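Local structure of alcohol dehydrogenase superfamily protein (Novosphingobium aromaticivorans, 3GAZ) at residues D218-T223 and D230-A235; D316-R321 and G329-T334; L142-Q147 and L278-E283. The protein probably acts as an NADP-linked oxidoreductase of the medium-chain dehydrogenase/reductase superfamily. All coordinates share one frame; numbering follows the deposited sequence.

Contact 1 (D218-T223 and D230-A235); sequences DLVYDT and DASFSA
The hydroxyl of Ser232 is a polar atom held within an otherwise apolar seam: it donates a hydrogen bond to the carbonyl O of Val228, one turn earlier in its own helix, receives a weak one from Gln157 NE2, and rests against carbon on the strand beside it. That strand carbon is partly Asp222 CB, at 3.6 Å from Ser232 OG, and partly Val220 CG1, at 3.5 Å from the same oxygen. Because Ser232 OG lies anti to the carbonyl carbon and beside the backbone N (chi1 -61°), it turns back along the helix toward Val228 while Ser232 CB faces the sheet. There the packing is tight, with Val220 CG1 pressing on Ser232 CB at 3.4 Å, closer than usual van der Waals contact. The other methyl of Val220 serves the next turn, and CG2 looks across to Ala235 CB at 4.4 Å. Small residues on the helix are consistent with so close an approach of strand 219-222 and helix 230-235, whose axes lie 8.5 Å apart and run nearly antiparallel (172°).

The unit belongs to the parallel Rossmann-type sheet, in which strand 217-222 lies between strands 153-157 and 240-244, and helix 227-235 makes the beta-alpha-beta crossover to the latter. Asp222 meets Ser232 through its methylene alone: its OD1 takes the amides of Leu224 and Gly225 in the turn that follows, and OD2 is bonded to Ser244 OG. The chemistry implies a division of labour, in which carbon surfaces seat the helix on the sheet while the polar ends of Ser232 and Asp222 find their partners elsewhere, with no hydrogen bond crossing between helix and strand.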
loop_
_atom_site.group_PDB
_atom_site.type_symbol
_atom_site.label_atom_id
_atom_site.label_comp_id
_atom_site.label_asym_id
_atom_site.label_seq_id
_atom_site.Cartn_x
_atom_site.Cartn_y
_atom_site.Cartn_z
ATOM N N ASP A 218 6.822 36.966 7.435
ATOM C CA ASP A 218 6.024 36.721 6.231
ATOM C C ASP A 218 5.637 35.246 6.118
ATOM O O ASP A 218 4.518 34.909 5.717
ATOM C CB ASP A 218 6.799 37.094 4.965
ATOM C CG ASP A 218 7.153 38.566 4.893
ATOM O OD1 ASP A 218 6.265 39.410 5.139
ATOM O OD2 ASP A 218 8.320 38.875 4.573
ATOM N N LEU A 219 6.573 34.370 6.473
ATOM C CA LEU A 219 6.348 32.931 6.382
ATOM C C LEU A 219 6.841 32.176 7.616
ATOM O O LEU A 219 7.962 32.389 8.068
ATOM C CB LEU A 219 7.061 32.396 5.132
ATOM C CG LEU A 219 7.005 30.903 4.799
ATOM C CD1 LEU A 219 5.554 30.440 4.649
ATOM C CD2 LEU A 219 7.778 30.668 3.501
ATOM N N VAL A 220 5.995 31.306 8.165
ATOM C CA VAL A 220 6.376 30.504 9.327
ATOM C C VAL A 220 6.221 29.016 9.011
ATOM O O VAL A 220 5.144 28.571 8.614
ATOM C CB VAL A 220 5.504 30.812 10.562
ATOM C CG1 VAL A 220 5.945 29.932 11.736
ATOM C CG2 VAL A 220 5.619 32.294 10.943
ATOM N N TYR A 221 7.295 28.250 9.175
ATOM C CA TYR A 221 7.221 26.819 8.914
ATOM C C TYR A 221 7.303 26.028 10.214
ATOM O O TYR A 221 8.349 25.973 10.860
ATOM C CB TYR A 221 8.344 26.360 7.975
ATOM C CG TYR A 221 8.065 25.012 7.325
ATOM C CD1 TYR A 221 7.574 23.942 8.075
ATOM C CD2 TYR A 221 8.282 24.812 5.965
ATOM C CE1 TYR A 221 7.303 22.705 7.485
ATOM C CE2 TYR A 221 8.016 23.576 5.362
ATOM C CZ TYR A 221 7.525 22.529 6.130
ATOM O OH TYR A 221 7.254 21.308 5.549
ATOM N N ASP A 222 6.183 25.419 10.590
ATOM C CA ASP A 222 6.111 24.609 11.793
ATOM C C ASP A 222 6.527 23.181 11.466
ATOM O O ASP A 222 5.869 22.506 10.677
ATOM C CB ASP A 222 4.679 24.607 12.340
ATOM C CG ASP A 222 4.458 23.531 13.379
ATOM O OD1 ASP A 222 5.329 23.363 14.257
ATOM O OD2 ASP A 222 3.411 22.851 13.324
ATOM N N THR A 223 7.624 22.720 12.062
ATOM C CA THR A 223 8.077 21.354 11.819
ATOM C C THR A 223 7.860 20.502 13.061
ATOM O O THR A 223 8.225 19.327 13.078
ATOM C CB THR A 223 9.583 21.280 11.488
ATOM O OG1 THR A 223 10.343 21.439 12.692
ATOM C CG2 THR A 223 9.971 22.353 10.494
ATOM N N ASP A 230 0.421 26.587 17.145
ATOM C CA ASP A 230 -0.304 27.727 17.703
ATOM C C ASP A 230 0.660 28.910 17.817
ATOM O O ASP A 230 0.303 30.048 17.527
ATOM C CB ASP A 230 -0.867 27.387 19.087
ATOM C CG ASP A 230 -1.869 26.252 19.045
ATOM O OD1 ASP A 230 -2.846 26.350 18.277
ATOM O OD2 ASP A 230 -1.678 25.264 19.785
ATOM N N ALA A 231 1.888 28.634 18.244
ATOM C CA ALA A 231 2.892 29.681 18.381
ATOM C C ALA A 231 3.194 30.280 17.007
ATOM O O ALA A 231 3.471 31.471 16.883
ATOM C CB ALA A 231 4.167 29.108 19.007
ATOM N N SER A 232 3.128 29.441 15.977
ATOM C CA SER A 232 3.386 29.885 14.613
ATOM C C SER A 232 2.304 30.867 14.169
ATOM O O SER A 232 2.587 31.845 13.476
ATOM C CB SER A 232 3.419 28.682 13.665
ATOM O OG SER A 232 4.457 27.782 14.028
ATOM N N PHE A 233 1.062 30.597 14.558
ATOM C CA PHE A 233 -0.041 31.483 14.205
ATOM C C PHE A 233 0.203 32.826 14.887
ATOM O O PHE A 233 -0.193 33.874 14.384
ATOM C CB PHE A 233 -1.381 30.917 14.691
ATOM C CG PHE A 233 -1.857 29.693 13.940
ATOM C CD1 PHE A 233 -1.277 29.311 12.734
ATOM C CD2 PHE A 233 -2.943 28.964 14.414
ATOM C CE1 PHE A 233 -1.772 28.216 12.013
ATOM C CE2 PHE A 233 -3.445 27.869 13.702
ATOM C CZ PHE A 233 -2.861 27.501 12.496
ATOM N N SER A 234 0.859 32.779 16.041
ATOM C CA SER A 234 1.147 33.983 16.807
ATOM C C SER A 234 2.290 34.813 16.209
ATOM O O SER A 234 2.271 36.044 16.271
ATOM C CB SER A 234 1.474 33.596 18.253
ATOM O OG SER A 234 1.739 34.740 19.041
ATOM N N ALA A 235 3.268 34.141 15.611
ATOM C CA ALA A 235 4.428 34.811 15.024
ATOM C C ALA A 235 4.262 35.319 13.590
ATOM O O ALA A 235 5.048 36.149 13.132
ATOM C CB ALA A 235 5.636 33.879 15.089
#

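Contact 2 (D316-R321 and G329-T334); sequences DAVLGR and GKIAIT
Ile331 reaches directly at the flank of the helix that ends at Leu319, and successive atoms along one branch of its side chain meet two different residues there. Val318 and Ile331 lie aslant one another, one methyl of the valine riding on the root of the isoleucine: Val318 CG2 is 3.6 Å from Ile331 CG1, and the same methyl is 3.7 Å from Ile331 CB. The valine does not point straight at Ile331; its CG1 stands anti to the backbone N (chi1 171°), which leaves CG2 beside that nitrogen and on the side of Ile331. Beyond CG1 the isoleucine bends (chi2 -68°) instead of extending, and its terminal methyl moves off Val318 and onto the preceding residue, Ile331 CD1 coming to 4.0 Å from Ala317 CB. The alanine points toward segment 329-334, and its methyl meets the flank of CD1. All three residues are buried, and Phe306 of strand 306-307 lies against both Ala317 and Ile331.

Polar bonding lies off this apolar patch. Ile331 is fixed through its backbone, with its carbonyl O also bonded to Thr44 OG1. Just past the contact the helix closes in a Schellman motif, with Gly320 as the C-prime residue at positive phi: Arg321 N bonds to Asp316 O, and Gly320 N more weakly to Ala317 O. Here helix 311-319 packs on Ile331 within a beta-alpha-beta unit, entered by strand 306-307 and left by strand 332-334, which brings the C-terminal end of the chain back into the mixed sheet characteristic of the GroES-like domain in this superfamily.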
loop_
_atom_site.group_PDB
_atom_site.type_symbol
_atom_site.label_atom_id
_atom_site.label_comp_id
_atom_site.label_asym_id
_atom_site.label_seq_id
_atom_site.Cartn_x
_atom_site.Cartn_y
_atom_site.Cartn_z
ATOM N N ASP A 316 16.906 3.579 18.234
ATOM C CA ASP A 316 16.966 3.981 19.636
ATOM C C ASP A 316 17.606 5.359 19.635
ATOM O O ASP A 316 17.295 6.207 20.472
ATOM C CB ASP A 316 17.846 3.041 20.463
ATOM C CG ASP A 316 17.168 1.727 20.775
ATOM O OD1 ASP A 316 15.934 1.724 20.975
ATOM O OD2 ASP A 316 17.878 0.702 20.836
ATOM N N ALA A 317 18.510 5.568 18.685
ATOM C CA ALA A 317 19.210 6.839 18.550
ATOM C C ALA A 317 18.279 7.894 17.952
ATOM O O ALA A 317 18.257 9.045 18.397
ATOM C CB ALA A 317 20.448 6.655 17.670
ATOM N N VAL A 318 17.516 7.503 16.937
ATOM C CA VAL A 318 16.577 8.426 16.305
ATOM C C VAL A 318 15.599 8.979 17.343
ATOM O O VAL A 318 15.235 10.158 17.311
ATOM C CB VAL A 318 15.758 7.725 15.199
ATOM C CG1 VAL A 318 14.636 8.641 14.723
ATOM C CG2 VAL A 318 16.660 7.360 14.039
ATOM N N LEU A 319 15.185 8.119 18.266
ATOM C CA LEU A 319 14.230 8.508 19.296
ATOM C C LEU A 319 14.878 8.805 20.644
ATOM O O LEU A 319 14.221 9.305 21.554
ATOM C CB LEU A 319 13.188 7.401 19.473
ATOM C CG LEU A 319 12.399 7.006 18.221
ATOM C CD1 LEU A 319 11.550 5.776 18.517
ATOM C CD2 LEU A 319 11.527 8.170 17.774
ATOM N N GLY A 320 16.164 8.503 20.771
ATOM C CA GLY A 320 16.840 8.731 22.034
ATOM C C GLY A 320 16.237 7.825 23.092
ATOM O O GLY A 320 15.908 8.265 24.194
ATOM N N ARG A 321 16.084 6.551 22.745
ATOM C CA ARG A 321 15.514 5.560 23.649
ATOM C C ARG A 321 16.609 4.710 24.278
ATOM O O ARG A 321 17.746 4.695 23.815
ATOM C CB ARG A 321 14.558 4.635 22.885
ATOM C CG ARG A 321 13.343 5.312 22.275
ATOM C CD ARG A 321 12.296 5.636 23.325
ATOM N NE ARG A 321 11.090 6.223 22.741
ATOM C CZ ARG A 321 10.279 5.596 21.893
ATOM N NH1 ARG A 321 10.533 4.349 21.515
ATOM N NH2 ARG A 321 9.206 6.218 21.422
ATOM N N GLY A 329 21.177 15.480 14.213
ATOM C CA GLY A 329 21.156 15.454 12.770
ATOM C C GLY A 329 20.396 14.156 12.548
ATOM O O GLY A 329 19.764 13.666 13.482
ATOM N N LYS A 330 20.454 13.574 11.358
ATOM C CA LYS A 330 19.715 12.342 11.123
ATOM C C LYS A 330 20.593 11.090 11.169
ATOM O O LYS A 330 21.819 11.172 11.096
ATOM C CB LYS A 330 18.953 12.449 9.793
ATOM C CG LYS A 330 17.868 13.539 9.816
ATOM C CD LYS A 330 17.128 13.682 8.485
ATOM C CE LYS A 330 16.494 12.364 8.042
ATOM N NZ LYS A 330 15.539 11.828 9.050
ATOM N N ILE A 331 19.946 9.936 11.307
ATOM C CA ILE A 331 20.632 8.654 11.387
ATOM C C ILE A 331 20.541 7.893 10.071
ATOM O O ILE A 331 19.457 7.751 9.500
ATOM C CB ILE A 331 20.010 7.754 12.487
ATOM C CG1 ILE A 331 20.117 8.436 13.852
ATOM C CG2 ILE A 331 20.696 6.391 12.494
ATOM C CD1 ILE A 331 21.537 8.571 14.379
ATOM N N ALA A 332 21.683 7.398 9.604
ATOM C CA ALA A 332 21.742 6.636 8.368
ATOM C C ALA A 332 22.272 5.234 8.657
ATOM O O ALA A 332 23.181 5.048 9.471
ATOM C CB ALA A 332 22.645 7.329 7.361
ATOM N N ILE A 333 21.680 4.252 7.993
ATOM C CA ILE A 333 22.091 2.869 8.148
ATOM C C ILE A 333 22.953 2.524 6.948
ATOM O O ILE A 333 22.565 2.791 5.816
ATOM C CB ILE A 333 20.873 1.922 8.141
ATOM C CG1 ILE A 333 19.971 2.220 9.338
ATOM C CG2 ILE A 333 21.345 0.465 8.141
ATOM C CD1 ILE A 333 18.580 1.636 9.198
ATOM N N THR A 334 24.124 1.941 7.193
ATOM C CA THR A 334 24.992 1.551 6.095
ATOM C C THR A 334 24.646 0.122 5.708
ATOM O O THR A 334 24.929 -0.817 6.452
ATOM C CB THR A 334 26.480 1.608 6.483
ATOM O OG1 THR A 334 26.827 2.947 6.854
ATOM C CG2 THR A 334 27.344 1.166 5.307
#

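Contact 3 (L142-Q147 and L278-E283); sequences LVDRAQ and LAHFGE
A single histidine-carboxylate hydrogen bond, between His280 and Asp144, is all that joins the two segments, whose helices stand well apart, with Asp144 CA and His280 CA separated by 10.6 Å. It is a surface bridge between helix 132-145, near its last turn, where the chain widens into a pi-type turn, and the first turns of helix 278-293. The two side chains approach from opposite directions. His280 NE2 donates to Asp144 OD2 over 2.9 Å, nearly straight at 170°, and the oxygen sits in the plane of the ring, at its edge. On the other partner the fit is less flat: OD2 is met on its syn side but from somewhat outside the carboxylate plane, the two planar groups being turned 41° apart. With CG anti to the backbone N (chi1 -172°), the imidazole extends far enough from its helix to span the gap. Replacing Asp144 by an alanine removes the carboxylate, and His280 NE2 would probably be left without its acceptor, the imidazole freer to turn. The backbone of Asp144 is engaged as well, because Gln147 folds back so that its NE2 donates to Asp144 O at 2.9 Å, from above the carbonyl plane.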
loop_
_atom_site.group_PDB
_atom_site.type_symbol
_atom_site.label_atom_id
_atom_site.label_comp_id
_atom_site.label_asym_id
_atom_site.label_seq_id
_atom_site.Cartn_x
_atom_site.Cartn_y
_atom_site.Cartn_z
ATOM N N LEU A 142 7.676 25.275 1.782
ATOM C CA LEU A 142 8.292 26.551 1.436
ATOM C C LEU A 142 8.082 27.020 0.004
ATOM O O LEU A 142 7.929 28.217 -0.239
ATOM C CB LEU A 142 9.796 26.497 1.704
ATOM C CG LEU A 142 10.270 26.300 3.143
ATOM C CD1 LEU A 142 11.782 26.076 3.146
ATOM C CD2 LEU A 142 9.891 27.511 3.982
ATOM N N VAL A 143 8.094 26.089 -0.944
ATOM C CA VAL A 143 7.948 26.458 -2.347
ATOM C C VAL A 143 6.573 26.165 -2.938
ATOM O O VAL A 143 5.874 27.086 -3.359
ATOM C CB VAL A 143 9.038 25.771 -3.200
ATOM C CG1 VAL A 143 8.932 26.219 -4.654
ATOM C CG2 VAL A 143 10.416 26.106 -2.636
ATOM N N ASP A 144 6.181 24.895 -2.969
ATOM C CA ASP A 144 4.883 24.531 -3.524
ATOM C C ASP A 144 3.715 25.277 -2.869
ATOM O O ASP A 144 2.888 25.870 -3.561
ATOM C CB ASP A 144 4.650 23.018 -3.416
ATOM C CG ASP A 144 5.618 22.213 -4.266
ATOM O OD1 ASP A 144 6.066 22.728 -5.309
ATOM O OD2 ASP A 144 5.922 21.056 -3.904
ATOM N N ARG A 145 3.639 25.253 -1.543
ATOM C CA ARG A 145 2.546 25.932 -0.859
ATOM C C ARG A 145 2.758 27.435 -0.634
ATOM O O ARG A 145 1.909 28.245 -1.005
ATOM C CB ARG A 145 2.260 25.262 0.492
ATOM C CG ARG A 145 1.705 23.834 0.418
ATOM C CD ARG A 145 0.331 23.774 -0.249
ATOM N NE ARG A 145 0.409 23.776 -1.710
ATOM C CZ ARG A 145 0.859 22.756 -2.436
ATOM N NH1 ARG A 145 1.270 21.641 -1.839
ATOM N NH2 ARG A 145 0.903 22.849 -3.758
ATOM N N ALA A 146 3.889 27.813 -0.042
ATOM C CA ALA A 146 4.144 29.220 0.263
ATOM C C ALA A 146 4.871 30.047 -0.789
ATOM O O ALA A 146 4.849 31.276 -0.722
ATOM C CB ALA A 146 4.887 29.326 1.593
ATOM N N GLN A 147 5.519 29.390 -1.746
ATOM C CA GLN A 147 6.247 30.105 -2.788
ATOM C C GLN A 147 7.139 31.184 -2.177
ATOM O O GLN A 147 7.091 32.345 -2.589
ATOM C CB GLN A 147 5.267 30.754 -3.772
ATOM C CG GLN A 147 4.533 29.766 -4.666
ATOM C CD GLN A 147 3.032 29.798 -4.464
ATOM O OE1 GLN A 147 2.386 30.829 -4.671
ATOM N NE2 GLN A 147 2.465 28.667 -4.059
ATOM N N LEU A 278 4.333 11.474 -9.030
ATOM C CA LEU A 278 5.596 10.778 -8.794
ATOM C C LEU A 278 6.794 11.510 -9.381
ATOM O O LEU A 278 7.861 11.552 -8.774
ATOM C CB LEU A 278 5.544 9.362 -9.374
ATOM C CG LEU A 278 5.374 8.209 -8.381
ATOM C CD1 LEU A 278 4.131 8.432 -7.531
ATOM C CD2 LEU A 278 5.282 6.891 -9.143
ATOM N N ALA A 279 6.616 12.078 -10.570
ATOM C CA ALA A 279 7.694 12.797 -11.240
ATOM C C ALA A 279 8.185 14.008 -10.449
ATOM O O ALA A 279 9.360 14.372 -10.522
ATOM C CB ALA A 279 7.241 13.233 -12.628
ATOM N N HIS A 280 7.283 14.635 -9.701
ATOM C CA HIS A 280 7.634 15.810 -8.907
ATOM C C HIS A 280 8.709 15.473 -7.868
ATOM O O HIS A 280 9.507 16.330 -7.489
ATOM C CB HIS A 280 6.380 16.359 -8.216
ATOM C CG HIS A 280 6.585 17.674 -7.530
ATOM N ND1 HIS A 280 7.188 18.749 -8.147
ATOM C CD2 HIS A 280 6.234 18.098 -6.292
ATOM C CE1 HIS A 280 7.200 19.779 -7.319
ATOM N NE2 HIS A 280 6.627 19.410 -6.187
ATOM N N PHE A 281 8.728 14.225 -7.406
ATOM C CA PHE A 281 9.711 13.807 -6.409
ATOM C C PHE A 281 11.133 13.892 -6.942
ATOM O O PHE A 281 11.983 14.548 -6.340
ATOM C CB PHE A 281 9.410 12.387 -5.927
ATOM C CG PHE A 281 8.512 12.337 -4.722
ATOM C CD1 PHE A 281 7.623 13.375 -4.454
ATOM C CD2 PHE A 281 8.562 11.258 -3.847
ATOM C CE1 PHE A 281 6.798 13.340 -3.330
ATOM C CE2 PHE A 281 7.744 11.211 -2.725
ATOM C CZ PHE A 281 6.858 12.258 -2.464
ATOM N N GLY A 282 11.391 13.226 -8.063
ATOM C CA GLY A 282 12.720 13.270 -8.649
ATOM C C GLY A 282 13.105 14.697 -8.996
ATOM O O GLY A 282 14.270 15.086 -8.903
ATOM N N GLU A 283 12.119 15.489 -9.401
ATOM C CA GLU A 283 12.371 16.878 -9.750
ATOM C C GLU A 283 12.851 17.662 -8.533
ATOM O O GLU A 283 13.816 18.418 -8.622
ATOM C CB GLU A 283 11.105 17.520 -10.320
ATOM C CG GLU A 283 10.699 16.996 -11.693
ATOM C CD GLU A 283 11.791 17.172 -12.734
ATOM O OE1 GLU A 283 12.676 16.295 -12.831
ATOM O OE2 GLU A 283 11.770 18.194 -13.451
#

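Contacts 1 and 3, their centres 20 Å apart, touch on the face of the Rossmann-type sheet turned away from helix 227-235: Leu219 CD1 packs on Ala146 CB at 3.3 Å, and Tyr221 CD2 on Leu142 CD2 at 3.7 Å. Strand 217-222 is therefore flanked by helices on both faces, and contact 1 is nested in the long loop that contact 3 closes. Contact 2 stands apart, its centre 27 Å from that of either other contact and its nearest atoms about 11 Å from contact 1 and about 14 Å from contact 3. A bound calcium ion is about 6 Å from the side chain of Val318 in contact 2 and about 14 Å from that of Asp222 in contact 1.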